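Local coordinates for protein beta-galactosidase (Geobacillus stearothermophilus, PDB 4OIF) that probably hydrolyses terminal non-reducing beta-D-galactose residues of beta-D-galactosides, as a trimeric, zinc-containing member of glycoside hydrolase family 42, at residues 2-6 / 634-640; 11-15 / 401-405; 275-281 / 313-317; 657-663 / 680-685. All coordinates share one frame; numbering follows the deposited sequence.

Contact 1 of 4, residues 2-6 / 634-640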
loop_
_atom_site.group_PDB
_atom_site.type_symbol
_atom_site.label_atom_id
_atom_site.label_comp_id
_atom_site.label_asym_id
_atom_site.label_seq_id
_atom_site.Cartn_x
_atom_site.Cartn_y
_atom_site.Cartn_z
ATOM N N PRO A 2 22.339 24.112 45.400
ATOM C CA PRO A 2 22.216 22.731 44.920
ATOM C C PRO A 2 20.905 22.086 45.364
ATOM O O PRO A 2 20.195 21.483 44.559
ATOM C CB PRO A 2 23.414 22.033 45.567
ATOM C CG PRO A 2 24.432 23.116 45.705
ATOM C CD PRO A 2 23.660 24.376 46.003
ATOM N N LYS A 3 20.606 22.242 46.651
ATOM C CA LYS A 3 19.442 21.651 47.315
ATOM C C LYS A 3 18.120 22.005 46.607
ATOM O O LYS A 3 17.491 23.006 46.965
ATOM C CB LYS A 3 19.372 22.124 48.778
ATOM C CG LYS A 3 20.711 22.249 49.509
ATOM C CD LYS A 3 21.459 23.550 49.186
ATOM C CE LYS A 3 22.920 23.474 49.614
ATOM N NZ LYS A 3 23.669 24.725 49.300
ATOM N N TYR A 4 17.712 21.197 45.619
ATOM C CA TYR A 4 16.497 21.453 44.827
ATOM C C TYR A 4 16.446 22.878 44.273
ATOM O O TYR A 4 15.363 23.448 44.131
ATOM C CB TYR A 4 15.217 21.238 45.657
ATOM C CG TYR A 4 14.914 19.832 46.131
ATOM C CD1 TYR A 4 14.901 18.750 45.255
ATOM C CD2 TYR A 4 14.625 19.594 47.469
ATOM C CE1 TYR A 4 14.610 17.464 45.709
ATOM C CE2 TYR A 4 14.329 18.326 47.928
ATOM C CZ TYR A 4 14.324 17.265 47.051
ATOM O OH TYR A 4 14.030 16.012 47.544
ATOM N N GLU A 5 17.594 23.472 43.981
ATOM C CA GLU A 5 17.575 24.883 43.636
ATOM C C GLU A 5 16.943 25.072 42.265
ATOM O O GLU A 5 17.080 24.225 41.385
ATOM C CB GLU A 5 18.980 25.488 43.684
ATOM C CG GLU A 5 19.040 26.790 44.491
ATOM C CD GLU A 5 18.126 27.880 43.934
ATOM O OE1 GLU A 5 18.340 28.319 42.782
ATOM O OE2 GLU A 5 17.176 28.285 44.640
ATOM N N ARG A 6 16.222 26.174 42.102
ATOM C CA ARG A 6 15.604 26.487 40.823
ATOM C C ARG A 6 16.662 26.786 39.773
ATOM O O ARG A 6 17.720 27.340 40.071
ATOM C CB ARG A 6 14.647 27.673 40.951
ATOM C CG ARG A 6 13.388 27.373 41.743
ATOM C CD ARG A 6 12.585 28.639 41.918
ATOM N NE ARG A 6 11.270 28.387 42.500
ATOM C CZ ARG A 6 11.016 28.329 43.805
ATOM N NH1 ARG A 6 11.996 28.493 44.690
ATOM N NH2 ARG A 6 9.777 28.099 44.225
ATOM N N GLN A 634 9.884 19.904 42.431
ATOM C CA GLN A 634 10.380 20.172 43.763
ATOM C C GLN A 634 11.163 21.467 43.823
ATOM O O GLN A 634 12.107 21.671 43.063
ATOM C CB GLN A 634 11.240 19.001 44.239
ATOM C CG GLN A 634 10.577 17.657 44.014
ATOM C CD GLN A 634 11.189 16.543 44.840
ATOM O OE1 GLN A 634 12.063 15.815 44.376
ATOM N NE2 GLN A 634 10.722 16.401 46.070
ATOM N N ALA A 635 10.746 22.344 44.731
ATOM C CA ALA A 635 11.445 23.594 45.008
ATOM C C ALA A 635 12.272 23.428 46.291
ATOM O O ALA A 635 12.106 22.437 47.002
ATOM C CB ALA A 635 10.448 24.734 45.137
ATOM N N PRO A 636 13.181 24.376 46.583
ATOM C CA PRO A 636 13.924 24.237 47.841
ATOM C C PRO A 636 12.991 24.195 49.047
ATOM O O PRO A 636 13.129 23.340 49.919
ATOM C CB PRO A 636 14.795 25.494 47.875
ATOM C CG PRO A 636 14.935 25.907 46.454
ATOM C CD PRO A 636 13.641 25.537 45.796
ATOM N N GLU A 637 12.027 25.109 49.059
ATOM C CA GLU A 637 11.111 25.268 50.175
ATOM C C GLU A 637 9.885 24.350 50.138
ATOM O O GLU A 637 9.257 24.138 51.174
ATOM C CB GLU A 637 10.644 26.725 50.247
ATOM C CG GLU A 637 9.706 27.164 49.120
ATOM C CD GLU A 637 10.432 27.535 47.827
ATOM O OE1 GLU A 637 11.628 27.217 47.691
ATOM O OE2 GLU A 637 9.797 28.155 46.945
ATOM N N CYS A 638 9.530 23.814 48.970
ATOM C CA CYS A 638 8.307 23.015 48.889
ATOM C C CYS A 638 8.158 22.103 47.676
ATOM O O CYS A 638 8.842 22.240 46.662
ATOM C CB CYS A 638 7.089 23.935 48.938
ATOM S SG CYS A 638 6.897 24.923 47.471
ATOM N N ASP A 639 7.230 21.166 47.807
ATOM C CA ASP A 639 6.847 20.303 46.710
ATOM C C ASP A 639 5.590 20.859 46.029
ATOM O O ASP A 639 4.680 21.354 46.689
ATOM C CB ASP A 639 6.616 18.871 47.212
ATOM C CG ASP A 639 7.919 18.154 47.576
ATOM O OD1 ASP A 639 8.964 18.408 46.931
ATOM O OD2 ASP A 639 7.888 17.320 48.507
ATOM N N TYR A 640 5.572 20.813 44.702
ATOM C CA TYR A 640 4.379 21.108 43.917
ATOM C C TYR A 640 3.893 19.826 43.279
ATOM O O TYR A 640 4.584 19.220 42.475
ATOM C CB TYR A 640 4.647 22.145 42.834
ATOM C CG TYR A 640 5.071 23.493 43.337
ATOM C CD1 TYR A 640 6.394 23.913 43.222
ATOM C CD2 TYR A 640 4.154 24.357 43.920
ATOM C CE1 TYR A 640 6.787 25.157 43.677
ATOM C CE2 TYR A 640 4.539 25.603 44.371
ATOM C CZ TYR A 640 5.854 25.999 44.249
ATOM O OH TYR A 640 6.246 27.240 44.697
HETATM O O HOH W 1 13.959 23.096 41.906
#
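Arg6 grips Glu637 end-on, and this salt bridge is the tight side of the contact. NH2 of Arg6 lies 2.7 Å from OE2 of Glu637, which sits in the guanidinium plane, while NH1 reaches OE1 at 3.3 Å from a more tilted approach; the two flat groups are turned 36° apart. The methyl CB of Ala635 covers one guanidinium face, 3.6 Å from Arg6 NH2, and the same nitrogen donates to Gly403 O. Were Arg6 replaced by a leucine, Glu637 would probably lose this cation, and Gly403 O a donor. Next to the salt bridge, the Tyr4 ring receives Gln634 CB over one face, a CH-pi contact 4.1 Å from its centroid; a chi1 of -66°, with CG of Tyr4 anti to the carbonyl carbon, turns the ring against Gln634. A water joins Tyr4 O to Gln634 O. The other side is loose: Pro2, Lys3 and Glu5 are exposed and poorly ordered, and Glu5 meets the turn merely through OE2, 3.7 Å from Pro636 CG. The N-terminal tail thus lies on the tight turn of a beta hairpin, strands 628-634 and 638-645, in the antiparallel sheet of the C-terminal domain.

Contact 2 of 4, residues 11-15 / 401-405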
loop_
_atom_site.group_PDB
_atom_site.type_symbol
_atom_site.label_atom_id
_atom_site.label_comp_id
_atom_site.label_asym_id
_atom_site.label_seq_id
_atom_site.Cartn_x
_atom_site.Cartn_y
_atom_site.Cartn_z
ATOM N N GLN A 11 14.510 34.487 31.010
ATOM C CA GLN A 11 14.446 35.655 31.883
ATOM C C GLN A 11 13.063 35.799 32.528
ATOM O O GLN A 11 12.849 36.671 33.364
ATOM C CB GLN A 11 14.796 36.923 31.088
ATOM C CG GLN A 11 15.397 38.034 31.910
ATOM C CD GLN A 11 16.839 37.746 32.304
ATOM O OE1 GLN A 11 17.489 36.868 31.732
ATOM N NE2 GLN A 11 17.344 38.485 33.289
ATOM N N ALA A 12 12.124 34.945 32.129
ATOM C CA ALA A 12 10.756 35.042 32.617
ATOM C C ALA A 12 10.583 34.363 33.967
ATOM O O ALA A 12 10.996 33.221 34.155
ATOM C CB ALA A 12 9.796 34.444 31.614
ATOM N N ASN A 13 9.963 35.080 34.901
ATOM C CA ASN A 13 9.631 34.535 36.215
ATOM C C ASN A 13 8.180 34.081 36.231
ATOM O O ASN A 13 7.520 34.072 37.274
ATOM C CB ASN A 13 9.876 35.575 37.320
ATOM C CG ASN A 13 8.876 36.729 37.275
ATOM O OD1 ASN A 13 8.421 37.136 36.204
ATOM N ND2 ASN A 13 8.529 37.258 38.445
ATOM N N PHE A 14 7.686 33.715 35.055
ATOM C CA PHE A 14 6.314 33.268 34.899
ATOM C C PHE A 14 6.246 32.156 33.868
ATOM O O PHE A 14 7.114 32.051 33.008
ATOM C CB PHE A 14 5.413 34.430 34.489
ATOM C CG PHE A 14 5.830 35.101 33.214
ATOM C CD1 PHE A 14 5.286 34.707 32.001
ATOM C CD2 PHE A 14 6.755 36.132 33.228
ATOM C CE1 PHE A 14 5.662 35.320 30.818
ATOM C CE2 PHE A 14 7.142 36.751 32.059
ATOM C CZ PHE A 14 6.598 36.345 30.845
ATOM N N ILE A 15 5.215 31.326 33.949
ATOM C CA ILE A 15 5.037 30.264 32.971
ATOM C C ILE A 15 4.521 30.867 31.670
ATOM O O ILE A 15 3.470 31.505 31.649
ATOM C CB ILE A 15 4.082 29.176 33.475
ATOM C CG1 ILE A 15 4.838 28.218 34.398
ATOM C CG2 ILE A 15 3.498 28.405 32.306
ATOM C CD1 ILE A 15 4.050 27.777 35.601
ATOM N N MET A 401 0.919 30.187 39.168
ATOM C CA MET A 401 1.876 29.081 39.254
ATOM C C MET A 401 3.343 29.477 39.061
ATOM O O MET A 401 4.180 28.635 38.750
ATOM C CB MET A 401 1.487 27.995 38.230
ATOM C CG MET A 401 0.262 27.177 38.647
ATOM S SD MET A 401 -0.480 26.191 37.333
ATOM C CE MET A 401 0.762 24.932 37.054
ATOM N N SER A 402 3.671 30.747 39.272
ATOM C CA SER A 402 5.016 31.219 38.959
ATOM C C SER A 402 6.106 30.593 39.826
ATOM O O SER A 402 7.279 30.633 39.474
ATOM C CB SER A 402 5.072 32.737 39.081
ATOM O OG SER A 402 4.663 33.141 40.367
ATOM N N GLY A 403 5.724 30.014 40.957
ATOM C CA GLY A 403 6.682 29.381 41.848
ATOM C C GLY A 403 7.213 28.066 41.306
ATOM O O GLY A 403 8.272 27.581 41.711
ATOM N N ILE A 404 6.467 27.487 40.376
ATOM C CA ILE A 404 6.878 26.247 39.752
ATOM C C ILE A 404 7.991 26.512 38.719
ATOM O O ILE A 404 8.841 25.644 38.448
ATOM C CB ILE A 404 5.666 25.559 39.121
ATOM C CG1 ILE A 404 4.614 25.301 40.205
ATOM C CG2 ILE A 404 6.064 24.258 38.447
ATOM C CD1 ILE A 404 3.201 25.070 39.665
ATOM N N VAL A 405 8.002 27.726 38.177
ATOM C CA VAL A 405 8.993 28.104 37.174
ATOM C C VAL A 405 10.422 27.842 37.651
ATOM O O VAL A 405 10.840 28.309 38.713
ATOM C CB VAL A 405 8.860 29.590 36.779
ATOM C CG1 VAL A 405 9.990 29.996 35.834
ATOM C CG2 VAL A 405 7.508 29.839 36.137
#
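Ile15 and Val405 form the centre of an apolar contact beneath the TIM barrel, where the chain about to enter the first barrel strand, 16-21, meets the loop that leaves helix 386-399. No hydrogen bond crosses between the two segments, which meet through van der Waals packing. The Ile15 and Val405 side chains slide past each other in opposite directions, with CG1 of Ile15 3.6 Å from CG2 of Val405. Because CG2 of Val405 is anti to the carbonyl carbon, that same methyl is turned to the peptide link between Phe14 and Ile15, 3.5 Å from Phe14 C, while CG1 lies by the Ala12 carbonyl. At the other end of Ile15, CD1 touches CB of Met401 at 3.7 Å and also borders the Met401 carbonyl. A chi2 of 140°, away from a staggered value, carries CD1 there.

The receiving loop is shaped by its own backbone: Ile404 N donates to Met401 O at 3.0 Å, and Val405 N to Ser402 O, a turn that brings Met401 and Val405 to bear on one isoleucine. Farther out, Ile350 of helix 341-351 touches Ile15, Met401 and Ile404, and Leu662, Tyr640 and Phe642 of the C-terminal domain back the loop, so the barrel and that domain share this apolar patch. CB of Ser402 lies 3.3 Å from Asn13 O. The CB of Phe14 points away from the loop; its ring packs on Asn46, and CB of Ala12 sits 3.5 Å above one face of the Phe14 ring.

Contact 3 of 4, residues 275-281 / 313-317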
loop_
_atom_site.group_PDB
_atom_site.type_symbol
_atom_site.label_atom_id
_atom_site.label_comp_id
_atom_site.label_asym_id
_atom_site.label_seq_id
_atom_site.Cartn_x
_atom_site.Cartn_y
_atom_site.Cartn_z
ATOM N N ALA A 275 20.792 18.299 21.573
ATOM C CA ALA A 275 20.512 18.961 22.847
ATOM C C ALA A 275 21.727 19.707 23.390
ATOM O O ALA A 275 21.592 20.778 23.999
ATOM C CB ALA A 275 20.019 17.948 23.862
ATOM N N LYS A 276 22.906 19.126 23.171
ATOM C CA LYS A 276 24.164 19.743 23.587
ATOM C C LYS A 276 24.382 21.106 22.926
ATOM O O LYS A 276 25.170 21.905 23.414
ATOM C CB LYS A 276 25.351 18.840 23.264
ATOM C CG LYS A 276 25.314 17.438 23.870
ATOM C CD LYS A 276 26.612 16.704 23.558
ATOM C CE LYS A 276 26.457 15.201 23.692
ATOM N NZ LYS A 276 25.789 14.881 24.976
ATOM N N HIS A 277 23.684 21.371 21.825
ATOM C CA HIS A 277 23.877 22.623 21.096
ATOM C C HIS A 277 22.828 23.680 21.431
ATOM O O HIS A 277 22.915 24.806 20.958
ATOM C CB HIS A 277 23.883 22.361 19.583
ATOM C CG HIS A 277 24.992 21.456 19.140
ATOM N ND1 HIS A 277 26.149 21.926 18.553
ATOM C CD2 HIS A 277 25.136 20.111 19.230
ATOM C CE1 HIS A 277 26.947 20.908 18.283
ATOM N NE2 HIS A 277 26.355 19.795 18.681
ATOM N N LEU A 278 21.849 23.320 22.253
ATOM C CA LEU A 278 20.766 24.235 22.591
ATOM C C LEU A 278 20.881 24.750 24.024
ATOM O O LEU A 278 21.488 24.101 24.873
ATOM C CB LEU A 278 19.420 23.543 22.396
ATOM C CG LEU A 278 19.145 22.953 21.011
ATOM C CD1 LEU A 278 17.813 22.201 21.028
ATOM C CD2 LEU A 278 19.141 24.034 19.940
ATOM N N ASP A 279 20.307 25.922 24.289
ATOM C CA ASP A 279 20.281 26.448 25.654
ATOM C C ASP A 279 19.148 25.779 26.415
ATOM O O ASP A 279 19.264 25.498 27.605
ATOM C CB ASP A 279 20.102 27.975 25.668
ATOM C CG ASP A 279 21.261 28.704 25.018
ATOM O OD1 ASP A 279 22.403 28.188 25.089
ATOM O OD2 ASP A 279 21.034 29.789 24.433
ATOM N N VAL A 280 18.056 25.519 25.705
ATOM C CA VAL A 280 16.865 24.961 26.319
ATOM C C VAL A 280 16.147 24.056 25.308
ATOM O O VAL A 280 16.139 24.326 24.101
ATOM C CB VAL A 280 15.924 26.097 26.860
ATOM C CG1 VAL A 280 15.581 27.080 25.766
ATOM C CG2 VAL A 280 14.665 25.526 27.514
ATOM N N ILE A 281 15.600 22.949 25.811
ATOM C CA ILE A 281 14.865 21.997 24.992
ATOM C C ILE A 281 13.405 22.401 24.920
ATOM O O ILE A 281 12.806 22.797 25.923
ATOM C CB ILE A 281 14.951 20.557 25.543
ATOM C CG1 ILE A 281 16.409 20.114 25.679
ATOM C CG2 ILE A 281 14.161 19.603 24.652
ATOM C CD1 ILE A 281 17.237 20.310 24.411
ATOM N N LEU A 313 17.026 15.438 28.833
ATOM C CA LEU A 313 18.135 15.762 27.916
ATOM C C LEU A 313 19.138 16.764 28.479
ATOM O O LEU A 313 20.353 16.615 28.312
ATOM C CB LEU A 313 17.600 16.299 26.598
ATOM C CG LEU A 313 17.058 15.171 25.731
ATOM C CD1 LEU A 313 16.335 15.729 24.525
ATOM C CD2 LEU A 313 18.201 14.232 25.321
ATOM N N LYS A 314 18.631 17.789 29.148
ATOM C CA LYS A 314 19.506 18.790 29.724
ATOM C C LYS A 314 19.236 18.971 31.213
ATOM O O LYS A 314 19.695 19.942 31.815
ATOM C CB LYS A 314 19.361 20.116 28.980
ATOM C CG LYS A 314 19.751 20.037 27.510
ATOM C CD LYS A 314 19.676 21.403 26.835
ATOM C CE LYS A 314 20.797 22.318 27.313
ATOM N NZ LYS A 314 22.071 21.967 26.634
ATOM N N GLN A 315 18.491 18.026 31.784
ATOM C CA GLN A 315 18.279 17.937 33.229
ATOM C C GLN A 315 17.896 19.293 33.826
ATOM O O GLN A 315 18.471 19.746 34.824
ATOM C CB GLN A 315 19.534 17.369 33.905
ATOM C CG GLN A 315 19.765 15.874 33.646
ATOM C CD GLN A 315 18.901 14.963 34.531
ATOM O OE1 GLN A 315 19.307 14.562 35.629
ATOM N NE2 GLN A 315 17.710 14.637 34.053
ATOM N N GLN A 316 16.930 19.935 33.178
ATOM C CA GLN A 316 16.449 21.256 33.558
ATOM C C GLN A 316 15.018 21.379 33.017
ATOM O O GLN A 316 14.580 20.521 32.254
ATOM C CB GLN A 316 17.367 22.342 32.989
ATOM C CG GLN A 316 17.334 22.381 31.471
ATOM C CD GLN A 316 18.175 23.489 30.859
ATOM O OE1 GLN A 316 19.007 24.113 31.526
ATOM N NE2 GLN A 316 17.968 23.729 29.567
ATOM N N PRO A 317 14.277 22.434 33.403
ATOM C CA PRO A 317 12.937 22.528 32.813
ATOM C C PRO A 317 12.973 22.633 31.280
ATOM O O PRO A 317 13.929 23.179 30.724
ATOM C CB PRO A 317 12.374 23.810 33.424
ATOM C CG PRO A 317 13.150 24.010 34.675
ATOM C CD PRO A 317 14.520 23.495 34.397
HETATM O O HOH W 2 15.911 22.144 28.580
#
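A polar cross-link between two loops, with an apolar flank, joins the segments 275-281 and 313-317, which lead into the neighbouring parallel strands 282-284 and 319-322. Lys314 supplies most of it. Its chain bends twice near the end (chi3 71°, chi4 78°), and the bends bring NZ between two backbone carbonyls, 2.9 Å from Ala275 O and 2.8 Å from Leu278 O. Ala275 O already accepts from Leu278 N, and the two donors come from opposite faces of the carbonyl plane, so the lysine ties down a turn that is closed by its own backbone bond. The aliphatic part of Lys314 is not idle: CD lies 3.6 Å from Ile281 CD1 as the two side chains cross obliquely, and CB of Leu313 packs on Ala275 CB.

Strand 282-284, helix 296-312 and strand 319-322 make a beta-alpha-beta unit of the TIM barrel, and the contact sits where the chain enters these strands, at their N-terminal ends. Here Gln316 adds a third bond across the contact. NE2 donates to Asp279 O at 2.9 Å, in the carbonyl plane and on a lone pair, and Asp279 O in turn lies close to the plane of the Gln316 amide. A water accepts from both Gln316 NE2 and Ile281 N and donates to Pro317 O. The carboxylate of Asp279 is held by Arg244 in a salt bridge and by Ile252 N, while Lys276 pairs with Glu462.

Contact 4 of 4, residues 657-663 / 680-685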
loop_
_atom_site.group_PDB
_atom_site.type_symbol
_atom_site.label_atom_id
_atom_site.label_comp_id
_atom_site.label_asym_id
_atom_site.label_seq_id
_atom_site.Cartn_x
_atom_site.Cartn_y
_atom_site.Cartn_z
ATOM N N GLU A 657 -0.921 13.283 54.103
ATOM C CA GLU A 657 -0.384 14.498 54.709
ATOM C C GLU A 657 -1.211 15.675 54.214
ATOM O O GLU A 657 -1.907 15.551 53.210
ATOM C CB GLU A 657 1.098 14.676 54.361
ATOM C CG GLU A 657 2.011 13.663 55.053
ATOM C CD GLU A 657 3.478 13.868 54.722
ATOM O OE1 GLU A 657 3.874 13.591 53.564
ATOM O OE2 GLU A 657 4.235 14.311 55.618
ATOM N N LYS A 658 -1.159 16.812 54.896
ATOM C CA LYS A 658 -1.950 17.952 54.441
ATOM C C LYS A 658 -1.155 18.875 53.528
ATOM O O LYS A 658 0.065 18.994 53.616
ATOM C CB LYS A 658 -2.528 18.742 55.620
ATOM C CG LYS A 658 -1.726 18.662 56.902
ATOM C CD LYS A 658 -2.456 19.373 58.039
ATOM C CE LYS A 658 -3.859 18.818 58.220
ATOM N NZ LYS A 658 -4.509 19.333 59.454
ATOM N N VAL A 659 -1.884 19.515 52.631
ATOM C CA VAL A 659 -1.305 20.282 51.553
ATOM C C VAL A 659 -2.206 21.465 51.299
ATOM O O VAL A 659 -3.321 21.513 51.815
ATOM C CB VAL A 659 -1.188 19.450 50.274
ATOM C CG1 VAL A 659 -0.104 18.400 50.405
ATOM C CG2 VAL A 659 -2.530 18.791 49.975
ATOM N N LYS A 660 -1.740 22.406 50.487
ATOM C CA LYS A 660 -2.490 23.630 50.246
ATOM C C LYS A 660 -2.774 23.777 48.764
ATOM O O LYS A 660 -1.863 23.720 47.935
ATOM C CB LYS A 660 -1.726 24.848 50.779
ATOM C CG LYS A 660 -1.448 24.814 52.300
ATOM C CD LYS A 660 -0.185 24.003 52.655
ATOM C CE LYS A 660 -0.087 23.661 54.142
ATOM N NZ LYS A 660 0.921 22.578 54.361
ATOM N N ASP A 661 -4.046 23.943 48.431
ATOM C CA ASP A 661 -4.449 24.143 47.048
ATOM C C ASP A 661 -3.838 25.424 46.457
ATOM O O ASP A 661 -4.149 26.532 46.880
ATOM C CB ASP A 661 -5.968 24.183 46.950
ATOM C CG ASP A 661 -6.460 24.365 45.524
ATOM O OD1 ASP A 661 -6.025 25.314 44.841
ATOM O OD2 ASP A 661 -7.298 23.560 45.082
ATOM N N LEU A 662 -3.008 25.255 45.438
ATOM C CA LEU A 662 -2.256 26.358 44.862
ATOM C C LEU A 662 -3.152 27.434 44.249
ATOM O O LEU A 662 -2.742 28.586 44.134
ATOM C CB LEU A 662 -1.291 25.828 43.807
ATOM C CG LEU A 662 -0.082 26.696 43.499
ATOM C CD1 LEU A 662 0.823 26.752 44.719
ATOM C CD2 LEU A 662 0.660 26.131 42.310
ATOM N N PHE A 663 -4.369 27.062 43.861
ATOM C CA PHE A 663 -5.310 28.009 43.257
ATOM C C PHE A 663 -6.217 28.741 44.259
ATOM O O PHE A 663 -6.633 29.871 44.003
ATOM C CB PHE A 663 -6.199 27.293 42.250
ATOM C CG PHE A 663 -5.447 26.642 41.141
ATOM C CD1 PHE A 663 -4.317 27.237 40.609
ATOM C CD2 PHE A 663 -5.869 25.433 40.624
ATOM C CE1 PHE A 663 -3.621 26.641 39.577
ATOM C CE2 PHE A 663 -5.174 24.829 39.594
ATOM C CZ PHE A 663 -4.047 25.436 39.070
ATOM N N ARG A 680 -5.897 18.647 40.281
ATOM C CA ARG A 680 -5.696 19.346 41.514
ATOM C C ARG A 680 -4.232 19.731 41.570
ATOM O O ARG A 680 -3.367 18.886 41.403
ATOM C CB ARG A 680 -6.079 18.457 42.685
ATOM C CG ARG A 680 -6.950 19.136 43.674
ATOM C CD ARG A 680 -8.351 19.411 43.153
ATOM N NE ARG A 680 -9.164 19.825 44.292
ATOM C CZ ARG A 680 -9.174 21.063 44.759
ATOM N NH1 ARG A 680 -8.464 21.999 44.140
ATOM N NH2 ARG A 680 -9.903 21.377 45.815
ATOM N N VAL A 681 -3.936 21.008 41.750
ATOM C CA VAL A 681 -2.544 21.413 41.892
ATOM C C VAL A 681 -2.321 21.842 43.322
ATOM O O VAL A 681 -2.984 22.741 43.841
ATOM C CB VAL A 681 -2.161 22.533 40.934
ATOM C CG1 VAL A 681 -0.693 22.865 41.094
ATOM C CG2 VAL A 681 -2.421 22.086 39.509
ATOM N N VAL A 682 -1.367 21.191 43.956
ATOM C CA VAL A 682 -1.275 21.209 45.395
ATOM C C VAL A 682 0.141 21.549 45.846
ATOM O O VAL A 682 1.107 21.285 45.144
ATOM C CB VAL A 682 -1.779 19.849 45.934
ATOM C CG1 VAL A 682 -0.718 19.104 46.726
ATOM C CG2 VAL A 682 -3.037 20.062 46.737
ATOM N N GLU A 683 0.253 22.196 46.996
ATOM C CA GLU A 683 1.555 22.625 47.489
ATOM C C GLU A 683 1.809 22.027 48.860
ATOM O O GLU A 683 0.915 21.984 49.706
ATOM C CB GLU A 683 1.634 24.152 47.544
ATOM C CG GLU A 683 2.900 24.700 48.164
ATOM C CD GLU A 683 2.823 26.195 48.412
ATOM O OE1 GLU A 683 3.658 26.718 49.180
ATOM O OE2 GLU A 683 1.922 26.848 47.845
ATOM N N LYS A 684 3.024 21.541 49.073
ATOM C CA LYS A 684 3.373 20.937 50.350
ATOM C C LYS A 684 4.688 21.494 50.867
ATOM O O LYS A 684 5.735 21.291 50.256
ATOM C CB LYS A 684 3.452 19.418 50.223
ATOM C CG LYS A 684 3.774 18.742 51.533
ATOM C CD LYS A 684 3.255 17.332 51.574
ATOM C CE LYS A 684 3.700 16.654 52.853
ATOM N NZ LYS A 684 5.173 16.423 52.888
ATOM N N ARG A 685 4.627 22.206 51.989
ATOM C CA ARG A 685 5.814 22.854 52.542
ATOM C C ARG A 685 6.848 21.825 52.967
ATOM O O ARG A 685 6.505 20.783 53.523
ATOM C CB ARG A 685 5.447 23.744 53.728
ATOM C CG ARG A 685 6.595 24.609 54.222
ATOM C CD ARG A 685 7.011 25.587 53.140
ATOM N NE ARG A 685 5.877 26.405 52.718
ATOM C CZ ARG A 685 5.848 27.135 51.608
ATOM N NH1 ARG A 685 6.892 27.152 50.794
ATOM N NH2 ARG A 685 4.767 27.845 51.313
#
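Lys684 and Glu657 cross at about a right angle at one end of this strand pair, with NZ of Lys684 3.2 Å from OE1 of Glu657 in a salt bridge. CG of Lys684 lies anti to the backbone N (chi1 -178°), and the chain runs extended along Val659, whose CG1 rests 3.7 Å from Lys684 CD, before bending at its end to the carboxylate. With the chain cut back to an alanine, Glu657 would probably lose its cation and the Val659 methyl the methylenes beside it. Val659 also stands across Val682, again near a right angle, CG2 to CG2 at 3.5 Å. Farther along, Val681 is wedged between Leu662 and Phe663: its CG1 meets Leu662 CD2, and its CG2 approaches the Phe663 ring obliquely, 3.7 Å from CZ. Asp661 turns back on its own chain, OD1 accepting from Phe663 N in an Asx turn at the end of strand 658-661, and also from Thr664 N. Lys660 and Glu683 form the hydrogen-bonded pair, N to O at 2.8 Å in both directions, while Asp661 and Val682 form the non-hydrogen-bonded one. With Leu662 N bonded to Val681 O, strands 658-661 and 680-685 cross at 127° as neighbours in the twisted antiparallel beta sheet of the C-terminal domain.

Overall arrangement
From the N terminus, residues 2-6 open contact 1, whose loop spans almost the whole chain and closes only at the turn 634-640. Within it residues 11-15 open contact 2, closed at 401-405 once the TIM barrel is complete; contact 3 lies inside both loops, linking 275-281 to 313-317 within the barrel. Contact 4 comes last, in series after the other three have closed. Contacts 1, 2 and 4 touch: Asp639 N meets Lys684 O between neighbouring strands 638-645 and 679-685, and Met401 packs on Phe663. Together they tie the N-terminal tail and the barrel to the C-terminal sheet, while contact 3 touches none of them, its nearest atoms about 6 Å from contact 2 and about 15 Å from contact 4.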